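Local coordinates for protein peptidyl-prolyl cis-trans isomerase (Hirschia baltica, PDB 5EX2) that probably catalyses the cis-trans isomerisation of peptidyl-prolyl bonds, as a periplasmic cyclophilin that assists protein folding, at residues V48-I51 with R52-V55; M158-T161 with N162-S166; S241-L244 with D245-G248; R249-V253 with C254-Q258. All coordinates share one frame; numbering follows the deposited sequence. Where two conformers were deposited one is given.

Contact 1 (V48-I51 with R52-V55)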
ATOM      1  N   VAL A  48      -7.740  -6.253   3.872  1.00  9.34           N
ATOM      2  CA  VAL A  48      -6.513  -6.991   4.145  1.00 12.09           C
ATOM      3  C   VAL A  48      -6.814  -8.472   4.367  1.00 10.81           C
ATOM      4  O   VAL A  48      -6.096  -9.343   3.854  1.00 11.17           O
ATOM      5  CB  VAL A  48      -5.774  -6.375   5.355  1.00 14.14           C
ATOM      6  CG1 VAL A  48      -4.719  -7.315   5.943  1.00 17.53           C
ATOM      7  CG2 VAL A  48      -5.158  -5.051   4.938  1.00 10.60           C
ATOM      8  N   ALA A  49      -7.882  -8.774   5.095  1.00 10.66           N
ATOM      9  CA  ALA A  49      -8.272 -10.165   5.286  1.00 14.00           C
ATOM     10  C   ALA A  49      -8.646 -10.788   3.938  1.00 11.48           C
ATOM     11  O   ALA A  49      -8.311 -11.937   3.650  1.00 11.02           O
ATOM     12  CB  ALA A  49      -9.421 -10.282   6.264  1.00 10.38           C
ATOM     13  N   GLN A  50      -9.357 -10.034   3.112  1.00  9.92           N
ATOM     14  CA  GLN A  50      -9.735 -10.516   1.781  1.00 11.55           C
ATOM     15  C   GLN A  50      -8.521 -10.849   0.935  1.00  8.69           C
ATOM     16  O   GLN A  50      -8.471 -11.895   0.283  1.00  9.25           O
ATOM     17  CB  GLN A  50     -10.595  -9.474   1.081  1.00 12.22           C
ATOM     18  CG  GLN A  50     -11.076  -9.850  -0.318  1.00 12.83           C
ATOM     19  CD  GLN A  50     -12.318 -10.720  -0.323  1.00 16.05           C
ATOM     20  OE1 GLN A  50     -12.782 -11.183   0.717  1.00 16.29           O
ATOM     21  NE2 GLN A  50     -12.882 -10.923  -1.509  1.00 13.63           N
ATOM     22  N   ILE A  51      -7.526  -9.973   0.923  1.00 10.01           N
ATOM     23  CA  ILE A  51      -6.345 -10.211   0.097  1.00 10.44           C
ATOM     24  C   ILE A  51      -5.611 -11.459   0.575  1.00 10.73           C
ATOM     25  O   ILE A  51      -5.237 -12.293  -0.234  1.00  9.05           O
ATOM     26  CB  ILE A  51      -5.405  -8.996   0.092  1.00  8.88           C
ATOM     27  CG1 ILE A  51      -6.097  -7.790  -0.586  1.00 10.03           C
ATOM     28  CG2 ILE A  51      -4.086  -9.325  -0.584  1.00 11.36           C
ATOM     29  CD1 ILE A  51      -6.564  -8.006  -2.030  1.00 15.22           C
ATOM     30  N   ARG A  52      -5.419 -11.614   1.876  1.00  9.60           N
ATOM     31  CA  ARG A  52      -4.788 -12.844   2.365  1.00 10.18           C
ATOM     32  C   ARG A  52      -5.546 -14.081   1.906  1.00 10.69           C
ATOM     33  O   ARG A  52      -4.948 -15.064   1.460  1.00 10.74           O
ATOM     34  CB  ARG A  52      -4.707 -12.862   3.889  1.00 11.24           C
ATOM     35  CG  ARG A  52      -3.792 -11.830   4.489  1.00 11.20           C
ATOM     36  CD  ARG A  52      -3.402 -12.210   5.907  1.00 12.63           C
ATOM     37  NE  ARG A  52      -2.780 -11.084   6.589  1.00 14.33           N
ATOM     38  CZ  ARG A  52      -3.411 -10.270   7.424  1.00 13.83           C
ATOM     39  NH1 ARG A  52      -4.693 -10.449   7.724  1.00 14.85           N
ATOM     40  NH2 ARG A  52      -2.743  -9.273   7.976  1.00 13.99           N
ATOM     41  N   LYS A  53      -6.860 -14.033   2.027  1.00 10.77           N
ATOM     42  CA  LYS A  53      -7.715 -15.133   1.630  1.00 12.19           C
ATOM     43  C   LYS A  53      -7.549 -15.449   0.150  1.00 11.00           C
ATOM     44  O   LYS A  53      -7.358 -16.603  -0.220  1.00 10.69           O
ATOM     45  CB  LYS A  53      -9.165 -14.782   1.958  1.00 13.75           C
ATOM     46  CG  LYS A  53     -10.198 -15.799   1.535  1.00 15.95           C
ATOM     47  CD  LYS A  53     -11.605 -15.301   1.877  1.00 22.88           C
ATOM     48  CE  LYS A  53     -12.684 -16.258   1.383  1.00 32.55           C
ATOM     49  NZ  LYS A  53     -12.765 -17.495   2.206  1.00 39.64           N
ATOM     50  N   VAL A  54      -7.630 -14.438  -0.710  1.00  9.05           N
ATOM     51  CA  VAL A  54      -7.542 -14.694  -2.148  1.00 10.09           C
ATOM     52  C   VAL A  54      -6.145 -15.208  -2.524  1.00  8.93           C
ATOM     53  O   VAL A  54      -6.004 -16.158  -3.289  1.00 10.23           O
ATOM     54  CB  VAL A  54      -7.911 -13.429  -2.958  1.00 10.58           C
ATOM     55  CG1 VAL A  54      -7.767 -13.673  -4.450  1.00 11.44           C
ATOM     56  CG2 VAL A  54      -9.338 -13.011  -2.648  1.00 14.50           C
ATOM     57  N   VAL A  55      -5.108 -14.612  -1.955  1.00  9.34           N
ATOM     58  CA  VAL A  55      -3.753 -15.070  -2.216  1.00  9.30           C
ATOM     59  C   VAL A  55      -3.651 -16.558  -1.903  1.00 10.20           C
ATOM     60  O   VAL A  55      -3.137 -17.337  -2.707  1.00 11.53           O
ATOM     61  CB  VAL A  55      -2.709 -14.255  -1.388  1.00  8.12           C
ATOM     62  CG1 VAL A  55      -1.337 -14.924  -1.420  1.00  9.32           C
ATOM     63  CG2 VAL A  55      -2.603 -12.843  -1.913  1.00  8.92           C
TER
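Val48 and Arg52 sit one turn apart on helix 45-57, which packs against the closed beta barrel of the cyclophilin fold. Methyl CG1 of Val48 lies against one face of the Arg52 guanidinium, offset toward its rim, with Val48 CG1 3.4 Å from Arg52 NH2. The arginine chain runs extended from CG to NE (chi2 -160°, chi3 -167°) back toward the start of the helix, and this carries the flat group over the methyl. There its nitrogens are bonded by the chain just ahead of strand 25-30: NE to the carbonyl of Asp23 and NH2 to Asn24 OD1, so bonds on two nitrogens fix the plane that the valine covers. The backbone is satisfied by successive i to i+4 bonds. Arg52 N donates almost straight to Val48 O (3.1 Å, 174°), Lys53 N to Ala49 O (3.0 Å), Val54 N to Gln50 O (2.9 Å) and Val55 N to Ile51 O (2.9 Å). Buried Gln50 turns its amide off the helix, where NE2 donates to the carbonyls of Lys168 and Glu90 and so ties two loops to this surface. The aliphatic side faces Tyr60 and strand 212-218. On it, Ile51 CG2 and Val55 CG2 touch at 4.0 Å, and Val55 CG2 also lies 3.2 Å from Ile51 O.

Contact 2 (M158-T161 with N162-S166)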
ATOM      1  N   MET A 158      -8.346  -1.285  -4.187  1.00 11.12           N
ATOM      2  CA  MET A 158      -9.290  -2.269  -4.666  1.00  8.08           C
ATOM      3  C   MET A 158     -10.155  -1.727  -5.787  1.00  9.11           C
ATOM      4  O   MET A 158     -10.777  -0.694  -5.643  1.00 11.15           O
ATOM      5  CB  MET A 158     -10.183  -2.739  -3.522  1.00 10.14           C
ATOM      6  CG  MET A 158     -10.630  -4.160  -3.679  1.00 10.33           C
ATOM      7  SD  MET A 158      -9.272  -5.287  -3.330  1.00 13.21           S
ATOM      8  CE  MET A 158      -9.960  -6.819  -3.934  1.00 13.83           C
ATOM      9  N   ALA A 159     -10.186  -2.430  -6.907  1.00  8.60           N
ATOM     10  CA  ALA A 159     -11.058  -2.049  -7.993  1.00 10.62           C
ATOM     11  C   ALA A 159     -12.499  -2.283  -7.599  1.00 12.94           C
ATOM     12  O   ALA A 159     -12.804  -3.139  -6.776  1.00 12.05           O
ATOM     13  CB  ALA A 159     -10.739  -2.838  -9.234  1.00 11.68           C
ATOM     14  N   ARG A 160     -13.389  -1.512  -8.199  1.00 13.21           N
ATOM     15  CA  ARG A 160     -14.808  -1.692  -7.981  1.00 17.42           C
ATOM     16  C   ARG A 160     -15.580  -1.041  -9.114  1.00 12.63           C
ATOM     17  O   ARG A 160     -15.028  -0.244  -9.873  1.00 16.14           O
ATOM     18  CB  ARG A 160     -15.239  -1.109  -6.639  1.00 15.00           C
ATOM     19  CG  ARG A 160     -15.055   0.382  -6.500  1.00 19.73           C
ATOM     20  CD  ARG A 160     -15.796   0.827  -5.268  1.00 17.67           C
ATOM     21  NE  ARG A 160     -15.819   2.273  -5.064  1.00 18.93           N
ATOM     22  CZ  ARG A 160     -16.829   3.070  -5.418  1.00 22.46           C
ATOM     23  NH1 ARG A 160     -17.896   2.589  -6.046  1.00 24.35           N
ATOM     24  NH2 ARG A 160     -16.763   4.365  -5.159  1.00 20.57           N
ATOM     25  N   THR A 161     -16.847  -1.419  -9.219  1.00 18.60           N
ATOM     26  CA  THR A 161     -17.798  -0.791 -10.134  1.00 14.87           C
ATOM     27  C   THR A 161     -18.416   0.444  -9.482  1.00 18.69           C
ATOM     28  O   THR A 161     -17.933   0.907  -8.454  1.00 19.61           O
ATOM     29  CB  THR A 161     -18.920  -1.763 -10.532  1.00 21.27           C
ATOM     30  OG1 THR A 161     -19.744  -2.040  -9.390  1.00 21.80           O
ATOM     31  CG2 THR A 161     -18.346  -3.061 -11.072  1.00 25.35           C
ATOM     32  N   ASN A 162     -19.477   0.993 -10.066  1.00 18.57           N
ATOM     33  CA  ASN A 162     -20.140   2.132  -9.436  1.00 22.52           C
ATOM     34  C   ASN A 162     -20.661   1.774  -8.039  1.00 19.85           C
ATOM     35  O   ASN A 162     -20.840   2.648  -7.191  1.00 25.52           O
ATOM     36  CB  ASN A 162     -21.318   2.635 -10.289  1.00 23.77           C
ATOM     37  CG  ASN A 162     -20.877   3.329 -11.576  1.00 18.49           C
ATOM     38  OD1 ASN A 162     -19.720   3.712 -11.728  1.00 24.71           O
ATOM     39  ND2 ASN A 162     -21.816   3.500 -12.504  1.00 21.79           N
ATOM     40  N   ASP A 163     -20.909   0.492  -7.806  1.00 17.33           N
ATOM     41  CA  ASP A 163     -21.340  -0.018  -6.506  1.00 14.89           C
ATOM     42  C   ASP A 163     -20.188   0.001  -5.496  1.00 16.50           C
ATOM     43  O   ASP A 163     -19.196  -0.708  -5.682  1.00 16.03           O
ATOM     44  CB  ASP A 163     -21.864  -1.449  -6.657  1.00 22.73           C
ATOM     45  CG  ASP A 163     -22.353  -2.051  -5.344  1.00 21.01           C
ATOM     46  OD1 ASP A 163     -22.216  -1.435  -4.270  1.00 28.72           O
ATOM     47  OD2 ASP A 163     -22.890  -3.178  -5.391  1.00 42.59           O
ATOM     48  N   PRO A 164     -20.320   0.776  -4.404  1.00 16.74           N
ATOM     49  CA  PRO A 164     -19.169   0.876  -3.498  1.00 19.43           C
ATOM     50  C   PRO A 164     -18.821  -0.430  -2.779  1.00 15.77           C
ATOM     51  O   PRO A 164     -17.738  -0.517  -2.210  1.00 16.90           O
ATOM     52  CB  PRO A 164     -19.610   1.944  -2.486  1.00 18.06           C
ATOM     53  CG  PRO A 164     -21.078   1.909  -2.519  1.00 16.84           C
ATOM     54  CD  PRO A 164     -21.450   1.590  -3.936  1.00 18.21           C
ATOM     55  N   ASN A 165     -19.707  -1.418  -2.822  1.00 17.53           N
ATOM     56  CA  ASN A 165     -19.489  -2.685  -2.137  1.00 14.79           C
ATOM     57  C   ASN A 165     -19.138  -3.835  -3.081  1.00 15.35           C
ATOM     58  O   ASN A 165     -19.283  -5.001  -2.721  1.00 20.58           O
ATOM     59  CB  ASN A 165     -20.723  -3.059  -1.317  1.00 19.00           C
ATOM     60  CG  ASN A 165     -20.928  -2.147  -0.136  1.00 17.94           C
ATOM     61  OD1 ASN A 165     -19.972  -1.611   0.426  1.00 20.13           O
ATOM     62  ND2 ASN A 165     -22.180  -1.957   0.244  1.00 26.13           N
ATOM     63  N   SER A 166     -18.647  -3.502  -4.270  1.00 15.52           N
ATOM     64  CA  SER A 166     -18.395  -4.509  -5.298  1.00 14.86           C
ATOM     65  C   SER A 166     -16.937  -4.969  -5.364  1.00 13.73           C
ATOM     66  O   SER A 166     -16.596  -5.829  -6.177  1.00 16.62           O
ATOM     67  CB  SER A 166     -18.825  -3.970  -6.659  1.00 19.38           C
ATOM     68  OG  SER A 166     -18.063  -2.836  -7.025  1.00 19.74           O
TER
HETATM   69  O   HOH W   1     -19.677   4.899  -5.968  1.00 32.35           O
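A type I beta turn from Asp163 to Ser166, overlapped by an Asx turn and preceded by an ST turn, closes the loop in which Arg160 and Thr161 meet Ser166. The Ser166 hydroxyl is the central polar atom. Ser166 OG accepts from Thr161 N at 2.9 Å and from Thr161 OG1 at 3.0 Å, and donates to Asp163 O at 2.8 Å in the carbonyl plane, so three bonds grip it. Thr161 OG1, set between its backbone N and carbonyl carbon (chi1 68°), faces Ser166 and also takes Asp163 N at 3.2 Å, the ST turn. Asp163 OD1 accepts from Asn165 N from above the carboxylate plane, the Asx turn. Arg160 reaches out extended beside this knot. Pro164 covers one guanidinium face, with Arg160 NH1 3.3 Å from Pro164 CA, while Asn162 O lies at the edge, near the plane. The direct bond from NH1 to Asn162 O is weak (129°); a water 2.9 Å from Arg160 NH1 bridges the same two groups. The firmer partner of the arginine is the Lys184 carbonyl, bound by NH2, and Tyr185 makes a cation-pi contact. The loop joins barrel strands 155-158 and 171-174: Ala159 pairs with Gln170 through the backbone, and Met158, at the end of its strand, packs on His47 of helix 45-57.

Contact 3 (S241-L244 with D245-G248)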
ATOM      1  N   SER A 241      13.404  12.288   9.704  1.00  8.44           N
ATOM      2  CA  SER A 241      13.501  13.738   9.800  1.00  8.70           C
ATOM      3  C   SER A 241      14.523  14.298   8.807  1.00 10.15           C
ATOM      4  O   SER A 241      14.298  15.317   8.156  1.00 11.05           O
ATOM      5  CB  SER A 241      13.869  14.114  11.225  1.00  9.01           C
ATOM      6  OG  SER A 241      13.898  15.513  11.412  1.00 14.86           O
ATOM      7  N   LEU A 242      15.659  13.615   8.704  0.54  8.44           N
ATOM      8  CA  LEU A 242      16.704  14.010   7.779  0.54 10.52           C
ATOM      9  C   LEU A 242      16.255  13.831   6.335  0.54  8.95           C
ATOM     10  O   LEU A 242      16.567  14.644   5.471  0.54  9.88           O
ATOM     11  CB  LEU A 242      17.962  13.184   8.043  0.54 12.97           C
ATOM     12  CG  LEU A 242      18.616  13.491   9.387  0.54  8.48           C
ATOM     13  CD1 LEU A 242      19.731  12.500   9.692  0.54 12.70           C
ATOM     14  CD2 LEU A 242      19.146  14.920   9.417  0.54 16.12           C
ATOM     15  N   PHE A 243      15.540  12.744   6.076  1.00  9.41           N
ATOM     16  CA  PHE A 243      14.977  12.487   4.756  1.00  9.81           C
ATOM     17  C   PHE A 243      14.030  13.607   4.334  1.00 10.02           C
ATOM     18  O   PHE A 243      14.153  14.147   3.238  1.00 10.61           O
ATOM     19  CB  PHE A 243      14.293  11.117   4.786  1.00 11.12           C
ATOM     20  CG  PHE A 243      13.414  10.813   3.605  1.00 12.57           C
ATOM     21  CD1 PHE A 243      12.056  11.071   3.676  1.00 11.54           C
ATOM     22  CD2 PHE A 243      13.921  10.203   2.467  1.00 14.07           C
ATOM     23  CE1 PHE A 243      11.222  10.785   2.615  1.00 15.38           C
ATOM     24  CE2 PHE A 243      13.081   9.904   1.395  1.00 15.17           C
ATOM     25  CZ  PHE A 243      11.732  10.190   1.484  1.00 14.75           C
ATOM     26  N   LEU A 244      13.123  14.008   5.215  1.00  9.07           N
ATOM     27  CA  LEU A 244      12.210  15.106   4.905  1.00 10.98           C
ATOM     28  C   LEU A 244      12.974  16.399   4.682  1.00 12.76           C
ATOM     29  O   LEU A 244      12.670  17.162   3.773  1.00 13.79           O
ATOM     30  CB  LEU A 244      11.199  15.304   6.026  1.00 11.74           C
ATOM     31  CG  LEU A 244      10.164  14.214   6.221  1.00  9.74           C
ATOM     32  CD1 LEU A 244       9.328  14.506   7.445  1.00 12.04           C
ATOM     33  CD2 LEU A 244       9.266  14.125   5.015  1.00 13.92           C
ATOM     34  N   ASP A 245      13.973  16.652   5.519  1.00 12.52           N
ATOM     35  CA  ASP A 245      14.800  17.837   5.344  1.00 12.86           C
ATOM     36  C   ASP A 245      15.408  17.880   3.955  1.00 14.00           C
ATOM     37  O   ASP A 245      15.421  18.919   3.292  1.00 16.16           O
ATOM     38  CB  ASP A 245      15.950  17.896   6.350  1.00 13.16           C
ATOM     39  CG  ASP A 245      15.505  18.172   7.771  1.00 18.28           C
ATOM     40  OD1 ASP A 245      14.333  18.546   8.018  1.00 14.55           O
ATOM     41  OD2 ASP A 245      16.378  18.043   8.656  1.00 16.52           O
ATOM     42  N   ARG A 246      15.963  16.743   3.556  1.00 13.69           N
ATOM     43  CA  ARG A 246      16.681  16.617   2.305  1.00 16.12           C
ATOM     44  C   ARG A 246      15.716  16.745   1.120  1.00 16.54           C
ATOM     45  O   ARG A 246      16.015  17.444   0.153  1.00 18.83           O
ATOM     46  CB  ARG A 246      17.438  15.287   2.316  1.00 17.90           C
ATOM     47  CG  ARG A 246      18.247  14.955   1.095  1.00 31.97           C
ATOM     48  CD  ARG A 246      18.852  13.571   1.260  1.00 22.75           C
ATOM     49  NE  ARG A 246      18.088  12.546   0.547  1.00 38.61           N
ATOM     50  CZ  ARG A 246      17.624  11.413   1.076  1.00 40.44           C
ATOM     51  NH1 ARG A 246      17.822  11.106   2.358  1.00 21.49           N
ATOM     52  NH2 ARG A 246      16.950  10.570   0.299  1.00 32.39           N
ATOM     53  N   MET A 247      14.550  16.110   1.204  1.00 14.17           N
ATOM     54  CA  MET A 247      13.620  16.075   0.076  1.00 19.24           C
ATOM     55  C   MET A 247      12.736  17.312  -0.069  1.00 20.89           C
ATOM     56  O   MET A 247      12.354  17.668  -1.183  1.00 20.65           O
ATOM     57  CB  MET A 247      12.724  14.852   0.183  1.00 18.85           C
ATOM     58  CG  MET A 247      13.498  13.559   0.127  1.00 16.65           C
ATOM     59  SD  MET A 247      14.595  13.422  -1.305  1.00 17.67           S
ATOM     60  CE  MET A 247      13.477  13.651  -2.684  1.00 19.42           C
ATOM     61  N   GLY A 248      12.401  17.960   1.043  1.00 17.79           N
ATOM     62  CA  GLY A 248      11.630  19.195   1.014  1.00 20.88           C
ATOM     63  C   GLY A 248      10.332  19.137   1.793  1.00 15.47           C
ATOM     64  O   GLY A 248       9.396  18.437   1.425  1.00 19.71           O
TER
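The last turn of helix 238-247 carries a Met-aromatic contact between Phe243 and Met247, four residues apart, and ends at Gly248. Met247 CG stands over one face of the Phe243 ring, 4.0 Å from its centroid and only 15° off the normal, a CH-pi contact displaced toward the rim. The methionine first turns CG away from its carbonyl carbon (chi1 -62°), which sets that methylene over the ring; the bends that follow put Met247 SD obliquely at 5.2 Å from the same centroid. Arg246 approaches the ring obliquely, its guanidinium plane steeply inclined to it and Arg246 NH2 3.7 Å from Phe243 CD2. With an alanine at Phe243 this flat surface is lost, and the methionine and arginine chains would probably be left freer to turn. Backbone bonds close the turn: Met247 N to Phe243 O at 2.9 Å and Gly248 N to Leu244 O at 2.9 Å. Gly248 then leaves the helix with phi 122°, where a side chain would crowd the preceding carbonyl. Asp245 OD1, beside the helix, forms a salt bridge with Arg249 NE. The helix follows strand 229-233 of the three-stranded sheet; Phe243 meets the ring of Phe240 and packs on Pro257, which belongs to the loop returning to strand 261-264.

Contact 4 (R249-V253 with C254-Q258)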
ATOM      1  N   ARG A 249      10.260  19.917   2.867  1.00 16.37           N
ATOM      2  CA  ARG A 249       9.122  19.855   3.784  1.00 16.99           C
ATOM      3  C   ARG A 249       7.948  20.734   3.361  1.00 20.38           C
ATOM      4  O   ARG A 249       6.959  20.849   4.085  1.00 20.11           O
ATOM      5  CB  ARG A 249       9.588  20.230   5.177  1.00 20.33           C
ATOM      6  CG  ARG A 249      10.409  19.136   5.800  1.00 16.31           C
ATOM      7  CD  ARG A 249      10.859  19.585   7.111  1.00 17.91           C
ATOM      8  NE  ARG A 249      11.603  18.563   7.820  1.00 15.70           N
ATOM      9  CZ  ARG A 249      11.061  17.703   8.673  1.00 16.02           C
ATOM     10  NH1 ARG A 249       9.751  17.707   8.911  1.00 15.03           N
ATOM     11  NH2 ARG A 249      11.830  16.834   9.298  1.00 13.36           N
ATOM     12  N   ASP A 250       8.057  21.338   2.184  1.00 18.48           N
ATOM     13  CA  ASP A 250       6.944  22.049   1.580  1.00 21.63           C
ATOM     14  C   ASP A 250       6.081  21.109   0.741  1.00 28.46           C
ATOM     15  O   ASP A 250       4.993  21.476   0.290  1.00 24.81           O
ATOM     16  CB  ASP A 250       7.467  23.197   0.709  1.00 24.88           C
ATOM     17  CG  ASP A 250       8.418  22.720  -0.394  1.00 37.13           C
ATOM     18  OD1 ASP A 250       9.238  21.802  -0.150  1.00 33.67           O
ATOM     19  OD2 ASP A 250       8.339  23.266  -1.516  1.00 51.39           O
ATOM     20  N   LYS A 251       6.561  19.881   0.572  1.00 21.17           N
ATOM     21  CA  LYS A 251       5.881  18.904  -0.270  1.00 24.47           C
ATOM     22  C   LYS A 251       4.752  18.194   0.451  1.00 20.86           C
ATOM     23  O   LYS A 251       4.842  17.896   1.631  1.00 23.80           O
ATOM     24  CB  LYS A 251       6.885  17.877  -0.783  1.00 22.65           C
ATOM     25  CG  LYS A 251       7.858  18.457  -1.786  1.00 24.30           C
ATOM     26  CD  LYS A 251       8.913  17.446  -2.158  1.00 28.68           C
ATOM     27  CE  LYS A 251       9.878  18.009  -3.186  1.00 30.45           C
ATOM     28  NZ  LYS A 251      11.001  17.070  -3.443  1.00 25.39           N
ATOM     29  N   ASP A 252       3.690  17.910  -0.287  1.00 30.08           N
ATOM     30  CA  ASP A 252       2.614  17.086   0.220  1.00 24.76           C
ATOM     31  C   ASP A 252       3.084  15.629   0.203  1.00 21.25           C
ATOM     32  O   ASP A 252       4.061  15.293  -0.472  1.00 24.09           O
ATOM     33  CB  ASP A 252       1.354  17.273  -0.626  1.00 38.28           C
ATOM     34  CG  ASP A 252       0.127  16.666   0.012  1.00 36.56           C
ATOM     35  OD1 ASP A 252       0.077  16.613   1.258  1.00 39.53           O
ATOM     36  OD2 ASP A 252      -0.786  16.246  -0.728  1.00 46.35           O
ATOM     37  N   VAL A 253       2.387  14.771   0.938  1.00 21.76           N
ATOM     38  CA  VAL A 253       2.796  13.388   1.113  1.00 19.70           C
ATOM     39  C   VAL A 253       3.007  12.680  -0.233  1.00 16.06           C
ATOM     40  O   VAL A 253       3.920  11.892  -0.382  1.00 17.30           O
ATOM     41  CB  VAL A 253       1.750  12.634   1.981  1.00 25.09           C
ATOM     42  CG1 VAL A 253       0.426  12.429   1.240  1.00 21.00           C
ATOM     43  CG2 VAL A 253       2.291  11.338   2.468  1.00 23.63           C
ATOM     44  N   CYS A 254       2.195  12.991  -1.228  1.00 14.39           N
ATOM     45  CA  CYS A 254       2.313  12.297  -2.505  1.00 17.24           C
ATOM     46  C   CYS A 254       3.388  12.882  -3.421  1.00 22.36           C
ATOM     47  O   CYS A 254       3.704  12.290  -4.440  1.00 20.76           O
ATOM     48  CB  CYS A 254       0.969  12.288  -3.226  1.00 19.43           C
ATOM     49  SG  CYS A 254      -0.279  11.257  -2.406  1.00 18.95           S
ATOM     50  N   SER A 255       3.964  14.024  -3.060  1.00 18.84           N
ATOM     51  CA  SER A 255       5.051  14.602  -3.856  1.00 20.28           C
ATOM     52  C   SER A 255       6.430  14.201  -3.318  1.00 18.01           C
ATOM     53  O   SER A 255       7.450  14.405  -3.970  1.00 22.41           O
ATOM     54  CB  SER A 255       4.919  16.122  -3.913  1.00 18.69           C
ATOM     55  OG  SER A 255       3.845  16.482  -4.762  1.00 23.60           O
ATOM     56  N   LEU A 256       6.445  13.606  -2.134  1.00 15.10           N
ATOM     57  CA  LEU A 256       7.655  13.019  -1.585  1.00 13.96           C
ATOM     58  C   LEU A 256       7.853  11.619  -2.164  1.00 12.59           C
ATOM     59  O   LEU A 256       6.900  10.997  -2.626  1.00 14.00           O
ATOM     60  CB  LEU A 256       7.557  12.928  -0.065  1.00 13.62           C
ATOM     61  CG  LEU A 256       7.630  14.247   0.685  1.00 13.65           C
ATOM     62  CD1 LEU A 256       7.069  14.080   2.089  1.00 17.60           C
ATOM     63  CD2 LEU A 256       9.073  14.729   0.749  1.00 18.62           C
ATOM     64  N   PRO A 257       9.083  11.104  -2.113  1.00 12.64           N
ATOM     65  CA  PRO A 257       9.234   9.677  -2.378  1.00 12.18           C
ATOM     66  C   PRO A 257       8.484   8.891  -1.323  1.00  9.64           C
ATOM     67  O   PRO A 257       8.080   9.437  -0.300  1.00 13.23           O
ATOM     68  CB  PRO A 257      10.745   9.443  -2.271  1.00 15.59           C
ATOM     69  CG  PRO A 257      11.380  10.795  -2.182  1.00 14.06           C
ATOM     70  CD  PRO A 257      10.335  11.725  -1.660  1.00 13.42           C
ATOM     71  N   GLN A 258       8.324   7.603  -1.538  1.00  9.37           N
ATOM     72  CA  GLN A 258       7.780   6.772  -0.491  1.00  8.68           C
ATOM     73  C   GLN A 258       8.749   6.722   0.682  1.00 10.14           C
ATOM     74  O   GLN A 258       9.949   6.948   0.533  1.00  9.53           O
ATOM     75  CB  GLN A 258       7.525   5.369  -0.986  1.00  8.86           C
ATOM     76  CG  GLN A 258       6.544   5.288  -2.106  1.00 10.31           C
ATOM     77  CD  GLN A 258       5.985   3.898  -2.224  1.00 10.48           C
ATOM     78  OE1 GLN A 258       4.995   3.561  -1.559  1.00 12.25           O
ATOM     79  NE2 GLN A 258       6.639   3.061  -3.009  1.00 13.31           N
TER
HETATM   80  O   HOH W   2      10.046  14.412  -3.745  1.00 20.27           O
HETATM   81  O   HOH W   3       3.858  19.220  -3.217  1.00 31.87           O
HETATM   82  O   HOH W   4       4.915   9.357  -1.259  1.00 19.29           O
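Lys251 packs on Ser255 and Leu256 beside a tight turn that runs from Asp252 through Val253 and Cys254 to Ser255, in the loop between helix 238-247 and strand 261-264. Cys254 comes first. Its SG lies 3.9 Å from Val253 CG1 and forms the disulfide with Cys152, which anchors the turn to the loop between strands 145-148 and 155-158. Val253 CG1 sits between its own backbone N and carbonyl carbon (chi1 70°), on the side where the sulfur passes. Ser255 follows, its N donating to Asp252 O at 2.9 Å from well above the carbonyl plane (53° out of it). Its hydroxyl shares a water with Asp252 N, and Ser255 O takes a second water, at 2.6 Å, that leads to Lys251 NZ; that ammonium also donates to the carbonyl of Met247. Leu256 N adds a weak bond to Asp252 O (3.4 Å). Its side chain crosses the aliphatic part of the lysine, with Leu256 CG 4.0 Å from Lys251 CB and Leu256 CD2 4.0 Å from Lys251 CD, and packs onward against Leu244 and Phe123. A glycine in place of Leu256 would probably open a gap between the helix and strand 119-124 and leave the lysine methylenes without their apolar partner. Pro257 then rests on Met247, and Gln258 binds Arg190 NH1 and the Met191 carbonyl. Asp252 thus serves twice: its carbonyl holds the turn, while its carboxylate bonds to Thr121 and forms a salt bridge to Arg179, so a covalent link and an ionic one fasten adjoining parts of this loop.

The four contacts fall into two touching pairs. Contacts 1 and 2, both in the cyclophilin domain, have centres about 17 Å apart and join where Ile51 CD1 meets Met158 SD at 4.1 Å, helix against barrel strand. Contacts 3 and 4 are closer, about 10 Å between centres: Leu244 CD2 lies 3.7 Å from Leu256 CD1, Met247 CE packs 3.6 Å from Pro257 CG, and the loop folds back on the helix it leaves. Contact 3 is about 35 Å from contact 1, centre to centre, across the chain's centre. None includes the magnesium ligands Gln115, Gln133 and Glu135; the side chain of Cys254 lies about 14 Å from a magnesium ion.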